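Local coordinates for protein glycoside Hydrolase Family 43_12 (Metagenome, PDB 7JVH) that probably hydrolyses arabinofuranosyl or xylosyl linkages in plant hemicellulose, as related family 43 glycoside hydrolases do, at residues Leu167-Ile172 with Asp214-Gly219; Asn149-Thr154 with Asp163-His168; Gly182-Val187 with Trp207-Glu212; His201-Ile206 with Asp221-Asn226. All blocks are in the same frame, centred on the assembly; numbering follows the deposited sequence.

All four contacts lie in the family 43 catalytic region, a five-bladed beta-propeller, and all are partly buried. Interactions 3 and 4 belong to one four-stranded blade and share strand 203-210: interaction 3 pairs it with strand 184-190, interaction 4 with the outermost strand 215-226. Interaction 2 is the outer hairpin of the preceding blade. Interaction 1 is different, joining the loop after that hairpin to the start of strand 215-226 by a glutamine amide rather than strand pairing. In interactions 3 and 4 apolar side chains fill one face; a salt bridge marks the exposed edge of interaction 3, whereas His201-Asn226 joins a buried ring to a partly exposed amide. Lys153 of interaction 2 reaches Asp214 of interaction 1, tying the two blades together.

Interaction 1. Residues Leu167-Ile172 with Asp214-Gly219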
loop_
_atom_site.group_PDB
_atom_site.type_symbol
_atom_site.label_atom_id
_atom_site.label_comp_id
_atom_site.label_asym_id
_atom_site.label_seq_id
_atom_site.Cartn_x
_atom_site.Cartn_y
_atom_site.Cartn_z
ATOM N N LEU A 167 -0.296 -19.683 -11.501
ATOM C CA LEU A 167 -1.656 -20.177 -11.686
ATOM C C LEU A 167 -2.203 -19.793 -13.063
ATOM O O LEU A 167 -2.001 -18.678 -13.544
ATOM C CB LEU A 167 -2.566 -19.641 -10.583
ATOM C CG LEU A 167 -2.021 -19.804 -9.160
ATOM C CD1 LEU A 167 -2.876 -19.025 -8.180
ATOM C CD2 LEU A 167 -1.937 -21.269 -8.760
ATOM N N HIS A 168 -2.933 -20.732 -13.676
ATOM C CA HIS A 168 -3.300 -20.676 -15.093
ATOM C C HIS A 168 -4.717 -20.140 -15.328
ATOM O O HIS A 168 -5.576 -20.841 -15.876
ATOM C CB HIS A 168 -3.142 -22.062 -15.725
ATOM C CG HIS A 168 -1.745 -22.602 -15.662
ATOM N ND1 HIS A 168 -1.459 -23.947 -15.749
ATOM C CD2 HIS A 168 -0.553 -21.973 -15.526
ATOM C CE1 HIS A 168 -0.154 -24.126 -15.673
ATOM N NE2 HIS A 168 0.420 -22.943 -15.538
ATOM N N PHE A 169 -4.936 -18.871 -14.956
ATOM C CA PHE A 169 -6.173 -18.157 -15.258
ATOM C C PHE A 169 -5.855 -16.673 -15.327
ATOM O O PHE A 169 -4.875 -16.229 -14.736
ATOM C CB PHE A 169 -7.244 -18.462 -14.212
ATOM C CG PHE A 169 -6.820 -18.141 -12.796
ATOM C CD1 PHE A 169 -7.058 -16.889 -12.257
ATOM C CD2 PHE A 169 -6.198 -19.096 -12.001
ATOM C CE1 PHE A 169 -6.686 -16.585 -10.950
ATOM C CE2 PHE A 169 -5.813 -18.794 -10.708
ATOM C CZ PHE A 169 -6.060 -17.544 -10.179
ATOM N N GLY A 170 -6.683 -15.928 -16.063
ATOM C CA GLY A 170 -6.520 -14.498 -16.225
ATOM C C GLY A 170 -7.288 -13.694 -15.191
ATOM O O GLY A 170 -7.822 -14.242 -14.245
ATOM N N GLY A 171 -7.344 -12.379 -15.393
ATOM C CA GLY A 171 -8.033 -11.464 -14.507
ATOM C C GLY A 171 -7.232 -11.218 -13.241
ATOM O O GLY A 171 -6.047 -11.609 -13.134
ATOM N N ILE A 172 -7.894 -10.586 -12.261
ATOM C CA ILE A 172 -7.253 -10.198 -10.993
ATOM C C ILE A 172 -8.070 -10.617 -9.775
ATOM O O ILE A 172 -9.162 -11.192 -9.901
ATOM C CB ILE A 172 -7.047 -8.673 -10.956
ATOM C CG1 ILE A 172 -8.400 -7.936 -10.968
ATOM C CG2 ILE A 172 -6.171 -8.240 -12.139
ATOM C CD1 ILE A 172 -8.257 -6.435 -10.967
ATOM N N ASP A 214 -1.216 -27.346 -6.456
ATOM C CA ASP A 214 -1.359 -25.893 -6.336
ATOM C C ASP A 214 -1.637 -25.280 -7.707
ATOM O O ASP A 214 -0.873 -24.465 -8.214
ATOM C CB ASP A 214 -0.127 -25.274 -5.672
ATOM C CG ASP A 214 -0.066 -25.546 -4.178
ATOM O OD1 ASP A 214 -0.981 -25.119 -3.454
ATOM O OD2 ASP A 214 0.898 -26.187 -3.732
ATOM N N GLN A 215 -2.748 -25.721 -8.299
ATOM C CA GLN A 215 -3.191 -25.309 -9.623
ATOM C C GLN A 215 -4.690 -25.587 -9.730
ATOM O O GLN A 215 -5.186 -26.541 -9.120
ATOM C CB GLN A 215 -2.424 -26.086 -10.704
ATOM C CG GLN A 215 -2.720 -25.650 -12.130
ATOM C CD GLN A 215 -2.333 -24.209 -12.388
ATOM O OE1 GLN A 215 -3.182 -23.304 -12.308
ATOM N NE2 GLN A 215 -1.051 -23.980 -12.695
ATOM N N ILE A 216 -5.400 -24.740 -10.488
ATOM C CA ILE A 216 -6.815 -24.948 -10.773
ATOM C C ILE A 216 -6.993 -26.231 -11.592
ATOM O O ILE A 216 -6.071 -26.637 -12.306
ATOM C CB ILE A 216 -7.462 -23.725 -11.483
ATOM C CG1 ILE A 216 -6.703 -23.287 -12.756
ATOM C CG2 ILE A 216 -7.515 -22.538 -10.529
ATOM C CD1 ILE A 216 -6.869 -24.187 -13.959
ATOM N N ILE A 217 -8.153 -26.885 -11.444
ATOM C CA ILE A 217 -8.494 -28.060 -12.234
ATOM C C ILE A 217 -9.195 -27.595 -13.510
ATOM O O ILE A 217 -10.267 -26.988 -13.445
ATOM C CB ILE A 217 -9.384 -29.071 -11.466
ATOM C CG1 ILE A 217 -8.607 -29.700 -10.303
ATOM C CG2 ILE A 217 -9.848 -30.197 -12.387
ATOM C CD1 ILE A 217 -8.648 -28.905 -9.024
ATOM N N PRO A 218 -8.608 -27.843 -14.704
ATOM C CA PRO A 218 -9.264 -27.508 -15.972
ATOM C C PRO A 218 -10.650 -28.126 -16.130
ATOM O O PRO A 218 -10.848 -29.262 -15.748
ATOM C CB PRO A 218 -8.291 -28.067 -17.017
ATOM C CG PRO A 218 -6.962 -28.085 -16.323
ATOM C CD PRO A 218 -7.266 -28.419 -14.896
ATOM N N GLY A 219 -11.597 -27.345 -16.659
ATOM C CA GLY A 219 -12.982 -27.754 -16.834
ATOM C C GLY A 219 -13.911 -27.509 -15.654
ATOM O O GLY A 219 -15.102 -27.755 -15.757
#
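The imidazole of His168 carries the amide of Gln215 over one face: Gln215 NE2 lies 3.0 Å above the imidazole plane of His168, near the ring centre, with ring and amide planes only 20° apart. The neighbouring ring, Phe169, is met obliquely by Ile216, CD2 to CG2 4.0 Å, and also meets the rings of His188 and Trp207. Gln215 starts with CG anti to the backbone N (chi1 -175°) and then bends about CB-CG, lifting its amide to the loop. There OE1 accepts two backbone N-H groups, from His168 N at 2.9 Å and from Ile216 N at 3.2 Å. Cutting Gln215 back to alanine would probably leave His168 N without its acceptor and that face of the imidazole without the amide. Deeper, Leu167 CD2 rests 3.4 Å from Asp214 O, while the Asp214 carboxylate is held by Lys153 and Tyr209. Asp214 and Gln215 both face Asp210, a G1 beta bulge in the outer hairpin of one propeller blade, where the loop leaving the preceding blade packs against it.

Interaction 2. Residues Asn149-Thr154 with Asp163-His168; sequences NMVVKT and DPFNLH
Val151 and Phe165 form a hydrogen-bonded pair of an antiparallel beta hairpin, the outer edge of one blade of the propeller. Three backbone bonds hold it: Val151 N to Phe165 O, Phe165 N to Val151 O at 2.8 Å, and Leu167 N to Asn149 O at 2.9 Å. A CA-H...O contact from Met150 CA to Phe165 O, 3.2 Å, supplements them at the non-hydrogen-bonded pair Met150-Asn166. Apolar contacts divide between the two faces. On the face of Met150, modelled as selenomethionine, its CG lies between the backbone N and the carbonyl carbon (chi1 64°), and two further bends fold the chain so that CE meets Pro164 CG at 3.9 Å. On the other, Val151 CG1 touches both Phe165 CB, at 3.8 Å, and Leu167 CD2, at 4.0 Å; Leu167 also packs on Ile138 of the next strand inward. Lys153 adds a charge at the edge: its aliphatic part crosses Phe165 at about a right angle, CE to CE1 3.9 Å, before NZ forms a salt bridge with Asp214. The Phe165 ring presents its edge to the backbone, with Val151 O lying in the ring plane 3.6 Å from CD1.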
loop_
_atom_site.group_PDB
_atom_site.type_symbol
_atom_site.label_atom_id
_atom_site.label_comp_id
_atom_site.label_asym_id
_atom_site.label_seq_id
_atom_site.Cartn_x
_atom_site.Cartn_y
_atom_site.Cartn_z
ATOM N N ASN A 149 -1.278 -14.287 -12.231
ATOM C CA ASN A 149 -1.811 -14.869 -11.015
ATOM C C ASN A 149 -0.892 -15.942 -10.433
ATOM O O ASN A 149 -0.394 -16.807 -11.156
ATOM C CB ASN A 149 -3.200 -15.424 -11.327
ATOM C CG ASN A 149 -4.237 -14.334 -11.439
ATOM O OD1 ASN A 149 -4.296 -13.441 -10.575
ATOM N ND2 ASN A 149 -5.080 -14.409 -12.476
HETATM N N MSE A 150 -0.669 -15.861 -9.114
HETATM C CA MSE A 150 0.325 -16.693 -8.456
HETATM C C MSE A 150 0.018 -16.790 -6.969
HETATM O O MSE A 150 -0.624 -15.905 -6.410
HETATM C CB MSE A 150 1.729 -16.113 -8.667
HETATM C CG MSE A 150 1.950 -14.753 -8.035
HETATM SE SE MSE A 150 2.629 -14.941 -6.200
HETATM C CE MSE A 150 4.270 -13.859 -6.095
ATOM N N VAL A 151 0.519 -17.857 -6.338
ATOM C CA VAL A 151 0.344 -18.078 -4.914
ATOM C C VAL A 151 1.670 -18.494 -4.263
ATOM O O VAL A 151 2.474 -19.196 -4.876
ATOM C CB VAL A 151 -0.775 -19.122 -4.636
ATOM C CG1 VAL A 151 -0.426 -20.486 -5.188
ATOM C CG2 VAL A 151 -1.076 -19.220 -3.144
ATOM N N VAL A 152 1.893 -18.027 -3.030
ATOM C CA VAL A 152 3.016 -18.455 -2.192
ATOM C C VAL A 152 2.489 -19.022 -0.866
ATOM O O VAL A 152 1.400 -18.660 -0.414
ATOM C CB VAL A 152 4.018 -17.311 -1.923
ATOM C CG1 VAL A 152 4.578 -16.747 -3.222
ATOM C CG2 VAL A 152 3.378 -16.201 -1.132
ATOM N N LYS A 153 3.276 -19.914 -0.257
ATOM C CA LYS A 153 2.859 -20.692 0.906
ATOM C C LYS A 153 3.883 -20.677 2.025
ATOM O O LYS A 153 5.057 -20.442 1.793
ATOM C CB LYS A 153 2.602 -22.147 0.503
ATOM C CG LYS A 153 1.562 -22.305 -0.582
ATOM C CD LYS A 153 0.995 -23.709 -0.650
ATOM C CE LYS A 153 1.996 -24.765 -1.015
ATOM N NZ LYS A 153 1.323 -26.085 -1.002
ATOM N N THR A 154 3.412 -20.968 3.241
ATOM C CA THR A 154 4.261 -21.104 4.423
ATOM C C THR A 154 3.531 -21.812 5.556
ATOM O O THR A 154 2.306 -21.766 5.639
ATOM C CB THR A 154 4.763 -19.738 4.933
ATOM O OG1 THR A 154 5.696 -19.950 5.993
ATOM C CG2 THR A 154 3.626 -18.880 5.447
ATOM N N ASP A 163 8.693 -19.782 -2.956
ATOM C CA ASP A 163 8.702 -19.162 -4.273
ATOM C C ASP A 163 7.316 -19.330 -4.895
ATOM O O ASP A 163 6.534 -20.173 -4.456
ATOM C CB ASP A 163 9.805 -19.760 -5.153
ATOM C CG ASP A 163 11.176 -19.156 -4.867
ATOM O OD1 ASP A 163 11.254 -18.048 -4.310
ATOM O OD2 ASP A 163 12.194 -19.788 -5.190
ATOM N N PRO A 164 6.950 -18.515 -5.907
ATOM C CA PRO A 164 5.588 -18.533 -6.442
ATOM C C PRO A 164 5.205 -19.837 -7.148
ATOM O O PRO A 164 6.063 -20.521 -7.693
ATOM C CB PRO A 164 5.592 -17.367 -7.449
ATOM C CG PRO A 164 6.828 -16.575 -7.176
ATOM C CD PRO A 164 7.817 -17.528 -6.572
ATOM N N PHE A 165 3.914 -20.176 -7.102
ATOM C CA PHE A 165 3.310 -21.199 -7.936
ATOM C C PHE A 165 2.504 -20.405 -8.950
ATOM O O PHE A 165 1.598 -19.662 -8.577
ATOM C CB PHE A 165 2.371 -22.103 -7.118
ATOM C CG PHE A 165 3.083 -23.033 -6.186
ATOM C CD1 PHE A 165 3.411 -22.629 -4.895
ATOM C CD2 PHE A 165 3.435 -24.311 -6.593
ATOM C CE1 PHE A 165 4.070 -23.499 -4.029
ATOM C CE2 PHE A 165 4.100 -25.172 -5.736
ATOM C CZ PHE A 165 4.418 -24.770 -4.457
ATOM N N ASN A 166 2.841 -20.534 -10.234
ATOM C CA ASN A 166 2.134 -19.815 -11.308
ATOM C C ASN A 166 0.776 -20.483 -11.531
ATOM O O ASN A 166 0.711 -21.701 -11.716
ATOM C CB ASN A 166 2.958 -19.805 -12.603
ATOM C CG ASN A 166 4.008 -18.690 -12.650
ATOM O OD1 ASN A 166 3.718 -17.567 -12.253
ATOM N ND2 ASN A 166 5.235 -18.997 -13.095
ATOM N N LEU A 167 -0.296 -19.683 -11.501
ATOM C CA LEU A 167 -1.656 -20.177 -11.686
ATOM C C LEU A 167 -2.203 -19.793 -13.063
ATOM O O LEU A 167 -2.001 -18.678 -13.544
ATOM C CB LEU A 167 -2.566 -19.641 -10.583
ATOM C CG LEU A 167 -2.021 -19.804 -9.160
ATOM C CD1 LEU A 167 -2.876 -19.025 -8.180
ATOM C CD2 LEU A 167 -1.937 -21.269 -8.760
ATOM N N HIS A 168 -2.933 -20.732 -13.676
ATOM C CA HIS A 168 -3.300 -20.676 -15.093
ATOM C C HIS A 168 -4.717 -20.140 -15.328
ATOM O O HIS A 168 -5.576 -20.841 -15.876
ATOM C CB HIS A 168 -3.142 -22.062 -15.725
ATOM C CG HIS A 168 -1.745 -22.602 -15.662
ATOM N ND1 HIS A 168 -1.459 -23.947 -15.749
ATOM C CD2 HIS A 168 -0.553 -21.973 -15.526
ATOM C CE1 HIS A 168 -0.154 -24.126 -15.673
ATOM N NE2 HIS A 168 0.420 -22.943 -15.538
#

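Interaction 3. Residues Gly182-Val187 with Trp207-Glu212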
loop_
_atom_site.group_PDB
_atom_site.type_symbol
_atom_site.label_atom_id
_atom_site.label_comp_id
_atom_site.label_asym_id
_atom_site.label_seq_id
_atom_site.Cartn_x
_atom_site.Cartn_y
_atom_site.Cartn_z
ATOM N N GLY A 182 -12.721 -31.527 2.108
ATOM C CA GLY A 182 -11.416 -31.689 1.495
ATOM C C GLY A 182 -11.261 -31.021 0.140
ATOM O O GLY A 182 -10.152 -30.962 -0.393
ATOM N N LYS A 183 -12.349 -30.465 -0.399
ATOM C CA LYS A 183 -12.298 -29.737 -1.652
ATOM C C LYS A 183 -11.904 -28.282 -1.429
ATOM O O LYS A 183 -12.339 -27.645 -0.466
ATOM C CB LYS A 183 -13.637 -29.841 -2.380
ATOM C CG LYS A 183 -13.945 -31.262 -2.816
ATOM C CD LYS A 183 -15.247 -31.312 -3.603
ATOM C CE LYS A 183 -15.611 -32.704 -4.099
ATOM N NZ LYS A 183 -14.853 -33.026 -5.335
ATOM N N ALA A 184 -11.062 -27.772 -2.329
ATOM C CA ALA A 184 -10.611 -26.392 -2.317
ATOM C C ALA A 184 -11.067 -25.693 -3.583
ATOM O O ALA A 184 -11.195 -26.310 -4.636
ATOM C CB ALA A 184 -9.104 -26.351 -2.206
ATOM N N TYR A 185 -11.311 -24.388 -3.465
ATOM C CA TYR A 185 -11.796 -23.580 -4.574
ATOM C C TYR A 185 -11.015 -22.283 -4.682
ATOM O O TYR A 185 -10.290 -21.892 -3.769
ATOM C CB TYR A 185 -13.290 -23.321 -4.417
ATOM C CG TYR A 185 -14.075 -24.607 -4.313
ATOM C CD1 TYR A 185 -14.441 -25.313 -5.453
ATOM C CD2 TYR A 185 -14.419 -25.143 -3.066
ATOM C CE1 TYR A 185 -15.145 -26.501 -5.367
ATOM C CE2 TYR A 185 -15.123 -26.330 -2.969
ATOM C CZ TYR A 185 -15.481 -27.006 -4.123
ATOM O OH TYR A 185 -16.178 -28.184 -4.026
ATOM N N LEU A 186 -11.154 -21.638 -5.837
ATOM C CA LEU A 186 -10.474 -20.396 -6.118
ATOM C C LEU A 186 -11.432 -19.527 -6.891
ATOM O O LEU A 186 -11.990 -19.955 -7.897
ATOM C CB LEU A 186 -9.226 -20.670 -6.944
ATOM C CG LEU A 186 -8.337 -19.466 -7.255
ATOM C CD1 LEU A 186 -6.935 -19.946 -7.583
ATOM C CD2 LEU A 186 -8.911 -18.584 -8.372
ATOM N N VAL A 187 -11.636 -18.305 -6.405
ATOM C CA VAL A 187 -12.508 -17.349 -7.053
ATOM C C VAL A 187 -11.672 -16.152 -7.484
ATOM O O VAL A 187 -10.671 -15.799 -6.832
ATOM C CB VAL A 187 -13.675 -16.930 -6.134
ATOM C CG1 VAL A 187 -13.184 -16.039 -4.985
ATOM C CG2 VAL A 187 -14.786 -16.318 -6.961
ATOM N N TRP A 207 -13.187 -21.714 -9.559
ATOM C CA TRP A 207 -12.491 -22.922 -10.000
ATOM C C TRP A 207 -12.327 -23.830 -8.803
ATOM O O TRP A 207 -12.101 -23.349 -7.700
ATOM C CB TRP A 207 -11.075 -22.598 -10.466
ATOM C CG TRP A 207 -10.945 -21.714 -11.652
ATOM C CD1 TRP A 207 -11.019 -20.359 -11.675
ATOM C CD2 TRP A 207 -10.648 -22.123 -12.995
ATOM N NE1 TRP A 207 -10.807 -19.893 -12.943
ATOM C CE2 TRP A 207 -10.586 -20.953 -13.779
ATOM C CE3 TRP A 207 -10.449 -23.363 -13.614
ATOM C CZ2 TRP A 207 -10.334 -20.984 -15.156
ATOM C CZ3 TRP A 207 -10.192 -23.392 -14.985
ATOM C CH2 TRP A 207 -10.151 -22.209 -15.741
ATOM N N GLU A 208 -12.398 -25.140 -9.031
ATOM C CA GLU A 208 -11.918 -26.122 -8.070
ATOM C C GLU A 208 -10.392 -26.043 -8.089
ATOM O O GLU A 208 -9.790 -25.788 -9.135
ATOM C CB GLU A 208 -12.397 -27.534 -8.429
ATOM C CG GLU A 208 -12.260 -28.551 -7.296
ATOM C CD GLU A 208 -12.945 -29.888 -7.613
ATOM O OE1 GLU A 208 -13.882 -29.902 -8.442
ATOM O OE2 GLU A 208 -12.559 -30.932 -7.028
ATOM N N TYR A 209 -9.774 -26.251 -6.922
ATOM C CA TYR A 209 -8.335 -26.079 -6.739
ATOM C C TYR A 209 -7.737 -27.393 -6.270
ATOM O O TYR A 209 -8.313 -28.081 -5.432
ATOM C CB TYR A 209 -8.071 -24.959 -5.723
ATOM C CG TYR A 209 -6.620 -24.527 -5.528
ATOM C CD1 TYR A 209 -6.030 -23.559 -6.349
ATOM C CD2 TYR A 209 -5.857 -25.039 -4.481
ATOM C CE1 TYR A 209 -4.716 -23.149 -6.148
ATOM C CE2 TYR A 209 -4.545 -24.632 -4.270
ATOM C CZ TYR A 209 -3.975 -23.689 -5.103
ATOM O OH TYR A 209 -2.664 -23.288 -4.892
ATOM N N ASP A 210 -6.580 -27.737 -6.838
ATOM C CA ASP A 210 -5.862 -28.951 -6.518
ATOM C C ASP A 210 -4.775 -28.609 -5.506
ATOM O O ASP A 210 -3.817 -27.906 -5.838
ATOM C CB ASP A 210 -5.255 -29.557 -7.784
ATOM C CG ASP A 210 -4.602 -30.908 -7.527
ATOM O OD1 ASP A 210 -3.888 -31.055 -6.512
ATOM O OD2 ASP A 210 -4.806 -31.834 -8.338
ATOM N N LEU A 211 -4.933 -29.116 -4.275
ATOM C CA LEU A 211 -4.046 -28.794 -3.166
ATOM C C LEU A 211 -2.662 -29.396 -3.355
ATOM O O LEU A 211 -1.665 -28.767 -3.025
ATOM C CB LEU A 211 -4.662 -29.232 -1.835
ATOM C CG LEU A 211 -5.959 -28.485 -1.507
ATOM C CD1 LEU A 211 -6.910 -29.355 -0.699
ATOM C CD2 LEU A 211 -5.679 -27.167 -0.798
ATOM N N GLU A 212 -2.607 -30.608 -3.914
ATOM C CA GLU A 212 -1.342 -31.290 -4.191
ATOM C C GLU A 212 -0.509 -30.497 -5.192
ATOM O O GLU A 212 0.645 -30.195 -4.929
ATOM C CB GLU A 212 -1.585 -32.717 -4.677
ATOM C CG GLU A 212 -2.324 -33.570 -3.652
ATOM C CD GLU A 212 -3.842 -33.362 -3.647
ATOM O OE1 GLU A 212 -4.424 -33.203 -4.743
ATOM O OE2 GLU A 212 -4.446 -33.328 -2.552
#
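Tyr185 lies against Glu208 and the backbone carbonyl of Trp207 where two antiparallel strands, 184-190 and 203-210, pair in the middle of a propeller blade. Glu208 can be followed outward: CB stands 4.2 Å from Ala184 O, and CG, anti to the backbone N (chi1 -165°), comes within 3.6 Å of the same oxygen and 4.0 Å of Tyr185 CE1. The chain then runs extended, its carboxylate turned 51° from the plane of the Tyr185 ring, and ends with OE2 in a salt bridge to Lys183 NZ, 3.5 Å away at the exposed margin. The opposite face of the sheet is aliphatic and aromatic. There Ala184 CB touches Leu211 CD2 at 3.8 Å and also borders Tyr209, while Leu186 CD1 meets Tyr209 CD1 at 3.9 Å, obliquely to the ring. The phenol OH of Tyr209 continues to Asp214, and Leu176 of the adjoining strand packs on both Leu186 and Tyr209. The Trp207 indole hydrogen-bonds through NE1 to His188 and turns an edge to Leu186 O. Between the backbones, Leu186 and Trp207 exchange two hydrogen bonds, Leu186 N to Trp207 O and Trp207 N to Leu186 O, both 2.7 Å.

Interaction 4. Residues His201-Ile206 with Asp221-Asn226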
loop_
_atom_site.group_PDB
_atom_site.type_symbol
_atom_site.label_atom_id
_atom_site.label_comp_id
_atom_site.label_asym_id
_atom_site.label_seq_id
_atom_site.Cartn_x
_atom_site.Cartn_y
_atom_site.Cartn_z
ATOM N N HIS A 201 -17.728 -3.972 -17.680
ATOM C CA HIS A 201 -18.382 -5.258 -17.494
ATOM C C HIS A 201 -17.324 -6.315 -17.143
ATOM O O HIS A 201 -16.421 -6.587 -17.925
ATOM C CB HIS A 201 -19.163 -5.669 -18.737
ATOM C CG HIS A 201 -19.878 -6.969 -18.587
ATOM N ND1 HIS A 201 -20.465 -7.625 -19.643
ATOM C CD2 HIS A 201 -20.083 -7.744 -17.501
ATOM C CE1 HIS A 201 -21.016 -8.741 -19.207
ATOM N NE2 HIS A 201 -20.802 -8.836 -17.911
ATOM N N ARG A 202 -17.450 -6.877 -15.936
ATOM C CA ARG A 202 -16.562 -7.907 -15.438
ATOM C C ARG A 202 -17.365 -9.024 -14.791
ATOM O O ARG A 202 -18.594 -8.929 -14.664
ATOM C CB ARG A 202 -15.586 -7.288 -14.433
ATOM C CG ARG A 202 -14.568 -6.341 -15.059
ATOM C CD ARG A 202 -13.705 -6.890 -16.191
ATOM N NE ARG A 202 -12.563 -7.649 -15.688
ATOM C CZ ARG A 202 -11.361 -7.702 -16.247
ATOM N NH1 ARG A 202 -11.087 -7.035 -17.379
ATOM N NH2 ARG A 202 -10.434 -8.482 -15.694
ATOM N N CYS A 203 -16.656 -10.090 -14.401
ATOM C CA CYS A 203 -17.256 -11.334 -13.928
ATOM C C CYS A 203 -16.522 -11.865 -12.735
ATOM O O CYS A 203 -15.327 -11.627 -12.585
ATOM C CB CYS A 203 -17.149 -12.421 -15.020
ATOM S SG CYS A 203 -18.174 -12.115 -16.444
ATOM N N ILE A 204 -17.245 -12.611 -11.896
ATOM C CA ILE A 204 -16.648 -13.438 -10.867
ATOM C C ILE A 204 -16.713 -14.890 -11.335
ATOM O O ILE A 204 -17.777 -15.391 -11.701
ATOM C CB ILE A 204 -17.356 -13.300 -9.511
ATOM C CG1 ILE A 204 -17.362 -11.835 -9.054
ATOM C CG2 ILE A 204 -16.704 -14.208 -8.480
ATOM C CD1 ILE A 204 -16.001 -11.179 -8.985
ATOM N N LYS A 205 -15.547 -15.544 -11.307
ATOM C CA LYS A 205 -15.360 -16.884 -11.784
ATOM C C LYS A 205 -14.807 -17.714 -10.650
ATOM O O LYS A 205 -13.961 -17.250 -9.912
ATOM C CB LYS A 205 -14.368 -16.877 -12.951
ATOM C CG LYS A 205 -14.241 -18.225 -13.659
ATOM C CD LYS A 205 -13.493 -18.109 -14.976
ATOM C CE LYS A 205 -14.326 -17.362 -16.016
ATOM N NZ LYS A 205 -13.574 -17.128 -17.265
ATOM N N ILE A 206 -15.287 -18.960 -10.536
ATOM C CA ILE A 206 -14.803 -19.902 -9.533
ATOM C C ILE A 206 -14.208 -21.138 -10.207
ATOM O O ILE A 206 -14.641 -21.534 -11.288
ATOM C CB ILE A 206 -15.917 -20.285 -8.539
ATOM C CG1 ILE A 206 -15.339 -21.047 -7.346
ATOM C CG2 ILE A 206 -17.020 -21.103 -9.213
ATOM C CD1 ILE A 206 -16.339 -21.191 -6.203
ATOM N N ASP A 221 -14.205 -24.466 -14.141
ATOM C CA ASP A 221 -14.512 -23.045 -14.110
ATOM C C ASP A 221 -15.980 -22.784 -14.390
ATOM O O ASP A 221 -16.581 -23.446 -15.214
ATOM C CB ASP A 221 -13.640 -22.246 -15.082
ATOM C CG ASP A 221 -13.762 -22.715 -16.534
ATOM O OD1 ASP A 221 -13.681 -23.930 -16.793
ATOM O OD2 ASP A 221 -13.925 -21.877 -17.432
ATOM N N LYS A 222 -16.552 -21.814 -13.672
ATOM C CA LYS A 222 -17.925 -21.370 -13.855
ATOM C C LYS A 222 -18.046 -19.916 -13.440
ATOM O O LYS A 222 -17.494 -19.502 -12.412
ATOM C CB LYS A 222 -18.867 -22.201 -12.992
ATOM C CG LYS A 222 -20.339 -21.946 -13.271
ATOM C CD LYS A 222 -21.232 -22.300 -12.114
ATOM C CE LYS A 222 -22.682 -22.035 -12.488
ATOM N NZ LYS A 222 -23.583 -22.134 -11.289
ATOM N N VAL A 223 -18.777 -19.134 -14.244
ATOM C CA VAL A 223 -19.111 -17.764 -13.888
ATOM C C VAL A 223 -20.253 -17.809 -12.876
ATOM O O VAL A 223 -21.336 -18.302 -13.181
ATOM C CB VAL A 223 -19.520 -16.913 -15.108
ATOM C CG1 VAL A 223 -19.915 -15.517 -14.650
ATOM C CG2 VAL A 223 -18.389 -16.844 -16.127
ATOM N N ILE A 224 -19.995 -17.292 -11.668
ATOM C CA ILE A 224 -20.979 -17.267 -10.575
ATOM C C ILE A 224 -21.629 -15.903 -10.342
ATOM O O ILE A 224 -22.715 -15.828 -9.790
ATOM C CB ILE A 224 -20.406 -17.819 -9.251
ATOM C CG1 ILE A 224 -19.038 -17.221 -8.937
ATOM C CG2 ILE A 224 -20.309 -19.344 -9.317
ATOM C CD1 ILE A 224 -18.558 -17.594 -7.555
ATOM N N VAL A 225 -20.959 -14.831 -10.777
ATOM C CA VAL A 225 -21.579 -13.515 -10.892
ATOM C C VAL A 225 -21.188 -12.884 -12.211
ATOM O O VAL A 225 -20.017 -12.863 -12.554
ATOM C CB VAL A 225 -21.178 -12.549 -9.750
ATOM C CG1 VAL A 225 -21.819 -11.182 -9.979
ATOM C CG2 VAL A 225 -21.606 -13.108 -8.403
ATOM N N ASN A 226 -22.186 -12.364 -12.932
ATOM C CA ASN A 226 -21.970 -11.631 -14.165
ATOM C C ASN A 226 -22.322 -10.147 -14.024
ATOM O O ASN A 226 -23.498 -9.795 -13.910
ATOM C CB ASN A 226 -22.740 -12.260 -15.318
ATOM C CG ASN A 226 -22.309 -11.714 -16.665
ATOM O OD1 ASN A 226 -21.203 -11.157 -16.814
ATOM N ND2 ASN A 226 -23.181 -11.870 -17.666
#
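Ile224 wedges its branches against two isoleucines of the neighbouring strand: CG1 lies 3.8 Å from Ile204 CG2, and its own CG2 is 3.7 Å from Ile206 CG2. Val225 lies side by side with Ile204, CB to CB 3.9 Å, and Leu252 of strand 249-255 packs on Ile204, Ile224 and Val225. The pairing shifts by one residue here, because Ile204 O accepts Ile224 N at 2.9 Å and, weakly, Val225 N at 3.4 Å. On the other face, Lys205 CE passes Val223 CG2 while its NZ goes on to a salt bridge with Asp190. At the far end His201 NE2 donates to Asn226 OD1 over 2.6 Å; the oxygen is near the imidazole plane, but the donor approaches from 39° above the amide's carbonyl plane. Asn226 CG is anti to the backbone N (chi1 -168°), which carries OD1 across to that ring edge and within 3.2 Å of Cys203 SG. A leucine in its place would probably leave His201 NE2 without its acceptor and the ring less firmly set, despite its stack on Tyr197 and ND1 bond to Leu196 N. The doubled pairing at Ile204 is a classic beta bulge, set in the outer antiparallel hairpin of a propeller blade.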